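Local structure of general glycosylation pathway protein (Campylobacter jejuni, 3AAG) at residues Leu148-Ser151 with Thr152-Ser155; Tyr141-Ala144 with Arg145-Leu148. The protein is the periplasmic C-terminal domain of an oligosaccharyltransferase that transfers a preassembled heptasaccharide from a lipid carrier to asparagine side chains of target proteins. One frame throughout, in Å; residues are numbered along the deposited sequence.

Contact 1: Leu148-Ser151 with Thr152-Ser155; sequences LIFS and TVAS
Val153 packs back against Ile149 and Phe150 in the first turn of helix 150-155, whose start holds the end of the probable MI motif (Met146-Val153) of this STT3-family domain, with Ile149 at the N-cap position. Starting at its root, Val153 CB lies beside Phe150 O and 3.9 Å from Phe150 CD1, meeting the ring obliquely. From there the two methyls part. CG1, anti to the backbone N (chi1 173°), runs along the CD1-CE1 side of the same ring, 4.1 Å from Phe150 CE1. CG2, beside the backbone N, points back one turn and ends 4.0 Å from Ile149 CD1. Ile149 probably contacts the acceptor peptide, and its side chain touches Trp35 and Tyr38 of the WWDYG motif; Val153 packs on it from the helix. The Phe150 ring, buried, continues into an edge-to-face contact with Phe172 and also meets Tyr261. Backbone bonds wind the turn: Val153 N donates to Ile149 O, and Ala154 N to Phe150 O (2.8 Å). One turn on, the hydroxyl of Ser155 folds back on its own helix, OG donating to Thr152 O at 3.0 Å.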
loop_
_atom_site.group_PDB
_atom_site.type_symbol
_atom_site.label_atom_id
_atom_site.label_comp_id
_atom_site.label_asym_id
_atom_site.label_seq_id
_atom_site.Cartn_x
_atom_site.Cartn_y
_atom_site.Cartn_z
ATOM N N LEU A 148 -10.182 -1.212 1.132
ATOM C CA LEU A 148 -11.149 -2.264 1.427
ATOM C C LEU A 148 -10.567 -3.657 1.218
ATOM O O LEU A 148 -11.149 -4.648 1.655
ATOM C CB LEU A 148 -12.409 -2.099 0.577
ATOM C CG LEU A 148 -13.305 -0.898 0.886
ATOM C CD1 LEU A 148 -14.504 -0.889 -0.043
ATOM C CD2 LEU A 148 -13.746 -0.906 2.341
ATOM N N ILE A 149 -9.423 -3.730 0.544
ATOM C CA ILE A 149 -8.818 -5.018 0.210
ATOM C C ILE A 149 -7.358 -5.088 0.639
ATOM O O ILE A 149 -6.700 -6.111 0.454
ATOM C CB ILE A 149 -8.904 -5.320 -1.299
ATOM C CG1 ILE A 149 -8.310 -4.166 -2.112
ATOM C CG2 ILE A 149 -10.340 -5.601 -1.709
ATOM C CD1 ILE A 149 -7.691 -4.601 -3.419
ATOM N N PHE A 150 -6.857 -3.999 1.212
ATOM C CA PHE A 150 -5.433 -3.879 1.506
ATOM C C PHE A 150 -4.943 -4.985 2.435
ATOM O O PHE A 150 -3.792 -5.417 2.350
ATOM C CB PHE A 150 -5.118 -2.506 2.105
ATOM C CG PHE A 150 -3.650 -2.189 2.141
ATOM C CD1 PHE A 150 -2.907 -2.153 0.971
ATOM C CD2 PHE A 150 -3.011 -1.929 3.345
ATOM C CE1 PHE A 150 -1.552 -1.863 0.998
ATOM C CE2 PHE A 150 -1.658 -1.638 3.381
ATOM C CZ PHE A 150 -0.926 -1.604 2.204
ATOM N N SER A 151 -5.817 -5.441 3.323
ATOM C CA SER A 151 -5.499 -6.562 4.194
ATOM C C SER A 151 -5.016 -7.753 3.376
ATOM O O SER A 151 -4.010 -8.382 3.707
ATOM C CB SER A 151 -6.721 -6.958 5.021
ATOM O OG SER A 151 -6.348 -7.791 6.103
ATOM N N THR A 152 -5.743 -8.059 2.307
ATOM C CA THR A 152 -5.380 -9.158 1.427
ATOM C C THR A 152 -4.134 -8.825 0.619
ATOM O O THR A 152 -3.299 -9.692 0.367
ATOM C CB THR A 152 -6.523 -9.510 0.462
ATOM O OG1 THR A 152 -7.574 -10.164 1.184
ATOM C CG2 THR A 152 -6.024 -10.432 -0.638
ATOM N N VAL A 153 -4.011 -7.566 0.215
ATOM C CA VAL A 153 -2.837 -7.118 -0.523
ATOM C C VAL A 153 -1.565 -7.380 0.278
ATOM O O VAL A 153 -0.631 -8.016 -0.211
ATOM C CB VAL A 153 -2.924 -5.623 -0.878
ATOM C CG1 VAL A 153 -1.613 -5.144 -1.483
ATOM C CG2 VAL A 153 -4.076 -5.376 -1.833
ATOM N N ALA A 154 -1.540 -6.893 1.514
ATOM C CA ALA A 154 -0.344 -6.965 2.346
ATOM C C ALA A 154 -0.001 -8.397 2.740
ATOM O O ALA A 154 1.160 -8.719 2.984
ATOM C CB ALA A 154 -0.508 -6.102 3.586
ATOM N N SER A 155 -1.015 -9.254 2.807
ATOM C CA SER A 155 -0.802 -10.646 3.185
ATOM C C SER A 155 0.208 -11.318 2.257
ATOM O O SER A 155 0.896 -12.259 2.649
ATOM C CB SER A 155 -2.128 -11.416 3.191
ATOM O OG SER A 155 -2.381 -12.026 1.938
#

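Contact 2: Tyr141-Ala144 with Arg145-Leu148; sequences YMPA and RMSL
Ser147 grips the carbonyl oxygen of Ala144 twice, closing a short 3-10 turn in which the probable MI motif begins. Of the polar contacts, Ser147 N reaches Ala144 O at 2.9 Å, and Ser147 OG donates to that same Ala144 O at 3.0 Å. The two donors approach from opposite faces of the carbonyl plane, each tilted a little under 30° from it. The hydroxyl gets there because OG sits between the backbone N and carbonyl carbon of its own residue (chi1 60°), and the OG hydrogen bond ties the side chain's rotation to the turn. Pro143 O is turned toward the backbone N of Met146 and also accepts a hydrogen bond from Tyr261 OH.

Apolar contacts centre on the Pro143 ring. Its CG packs 4.0 Å from Met146 CB, while its CB lies 4.0 Å from Arg145 CG, so neighbouring ring carbons serve successive residues. Pro143 CD lies over one face of the Tyr141 ring, 3.9 Å above its plane and toward the rim. Met142 and Met146 are both selenomethionine in this model, and Met146 CE comes within 4.3 Å of Met142 CB.

The turn follows strand 138-140: Tyr141 packs on Leu18 and Leu19 of helix 15-21, while Met142, Ala144 and Met146 lie against helix 260-266.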
loop_
_atom_site.group_PDB
_atom_site.type_symbol
_atom_site.label_atom_id
_atom_site.label_comp_id
_atom_site.label_asym_id
_atom_site.label_seq_id
_atom_site.Cartn_x
_atom_site.Cartn_y
_atom_site.Cartn_z
ATOM N N TYR A 141 0.558 3.151 -8.492
ATOM C CA TYR A 141 -0.852 3.520 -8.504
ATOM C C TYR A 141 -1.521 3.049 -7.219
ATOM O O TYR A 141 -1.536 1.859 -6.920
ATOM C CB TYR A 141 -1.544 2.906 -9.720
ATOM C CG TYR A 141 -3.013 3.235 -9.834
ATOM C CD1 TYR A 141 -3.444 4.547 -9.965
ATOM C CD2 TYR A 141 -3.970 2.229 -9.821
ATOM C CE1 TYR A 141 -4.788 4.851 -10.077
ATOM C CE2 TYR A 141 -5.315 2.523 -9.932
ATOM C CZ TYR A 141 -5.718 3.833 -10.059
ATOM O OH TYR A 141 -7.056 4.127 -10.168
HETATM N N MSE A 142 -2.066 3.991 -6.459
HETATM C CA MSE A 142 -2.695 3.680 -5.183
HETATM C C MSE A 142 -4.061 4.345 -5.074
HETATM O O MSE A 142 -4.161 5.513 -4.701
HETATM C CB MSE A 142 -1.810 4.142 -4.025
HETATM C CG MSE A 142 -0.329 3.957 -4.262
HETATM SE SE MSE A 142 0.708 4.333 -2.657
HETATM C CE MSE A 142 0.782 6.277 -2.778
ATOM N N PRO A 143 -5.121 3.600 -5.406
ATOM C CA PRO A 143 -6.485 4.108 -5.303
ATOM C C PRO A 143 -7.023 4.022 -3.878
ATOM O O PRO A 143 -6.645 3.127 -3.126
ATOM C CB PRO A 143 -7.270 3.172 -6.222
ATOM C CG PRO A 143 -6.523 1.886 -6.163
ATOM C CD PRO A 143 -5.070 2.237 -5.962
ATOM N N ALA A 144 -7.902 4.949 -3.516
ATOM C CA ALA A 144 -8.607 4.873 -2.243
ATOM C C ALA A 144 -9.233 3.494 -2.035
ATOM O O ALA A 144 -9.009 2.849 -1.011
ATOM C CB ALA A 144 -9.669 5.956 -2.163
ATOM N N ARG A 145 -10.012 3.045 -3.012
ATOM C CA ARG A 145 -10.834 1.851 -2.847
ATOM C C ARG A 145 -10.028 0.626 -2.427
ATOM O O ARG A 145 -10.599 -0.380 -2.007
ATOM C CB ARG A 145 -11.616 1.551 -4.128
ATOM C CG ARG A 145 -10.744 1.331 -5.353
ATOM C CD ARG A 145 -11.561 1.388 -6.631
ATOM N NE ARG A 145 -12.125 0.084 -6.968
ATOM C CZ ARG A 145 -11.866 -0.575 -8.092
ATOM N NH1 ARG A 145 -11.050 -0.050 -9.000
ATOM N NH2 ARG A 145 -12.425 -1.759 -8.313
HETATM N N MSE A 146 -8.705 0.704 -2.542
HETATM C CA MSE A 146 -7.854 -0.438 -2.210
HETATM C C MSE A 146 -7.849 -0.723 -0.710
HETATM O O MSE A 146 -7.670 -1.865 -0.286
HETATM C CB MSE A 146 -6.422 -0.238 -2.721
HETATM C CG MSE A 146 -5.533 -1.468 -2.546
HETATM SE SE MSE A 146 -3.739 -1.291 -3.316
HETATM C CE MSE A 146 -3.188 0.373 -2.454
ATOM N N SER A 147 -8.050 0.317 0.090
ATOM C CA SER A 147 -8.197 0.143 1.532
ATOM C C SER A 147 -9.089 -1.053 1.873
ATOM O O SER A 147 -8.791 -1.818 2.788
ATOM C CB SER A 147 -8.750 1.416 2.177
ATOM O OG SER A 147 -10.020 1.746 1.644
ATOM N N LEU A 148 -10.182 -1.212 1.132
ATOM C CA LEU A 148 -11.149 -2.264 1.427
ATOM C C LEU A 148 -10.567 -3.657 1.218
ATOM O O LEU A 148 -11.149 -4.648 1.655
ATOM C CB LEU A 148 -12.409 -2.099 0.577
ATOM C CG LEU A 148 -13.305 -0.898 0.886
ATOM C CD1 LEU A 148 -14.504 -0.889 -0.043
ATOM C CD2 LEU A 148 -13.746 -0.906 2.341
#

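Contact 2 comes first along the chain, leaving strand 138-140 through a 3-10 turn, and contact 1 follows directly, its N-cap residue Ile149 leading into helix 150-155; Leu148 belongs to both. Their centres are 10 Å apart, and they also meet through side chains, Val153 CG2 lying 4.2 Å from Met146 CG. Tyr261 of helix 260-266 touches both, through Phe150 in one and Met146 in the other. All four segments belong to the STT3/PglB/AglB core domain, and together they hold all eight residues of the probable MI motif. Tyr38 of the WWDYG motif touches Ile149, Arg145 and Met146, consistent with a shared wall for the pocket that receives the +2 Ser/Thr of the acceptor sequon.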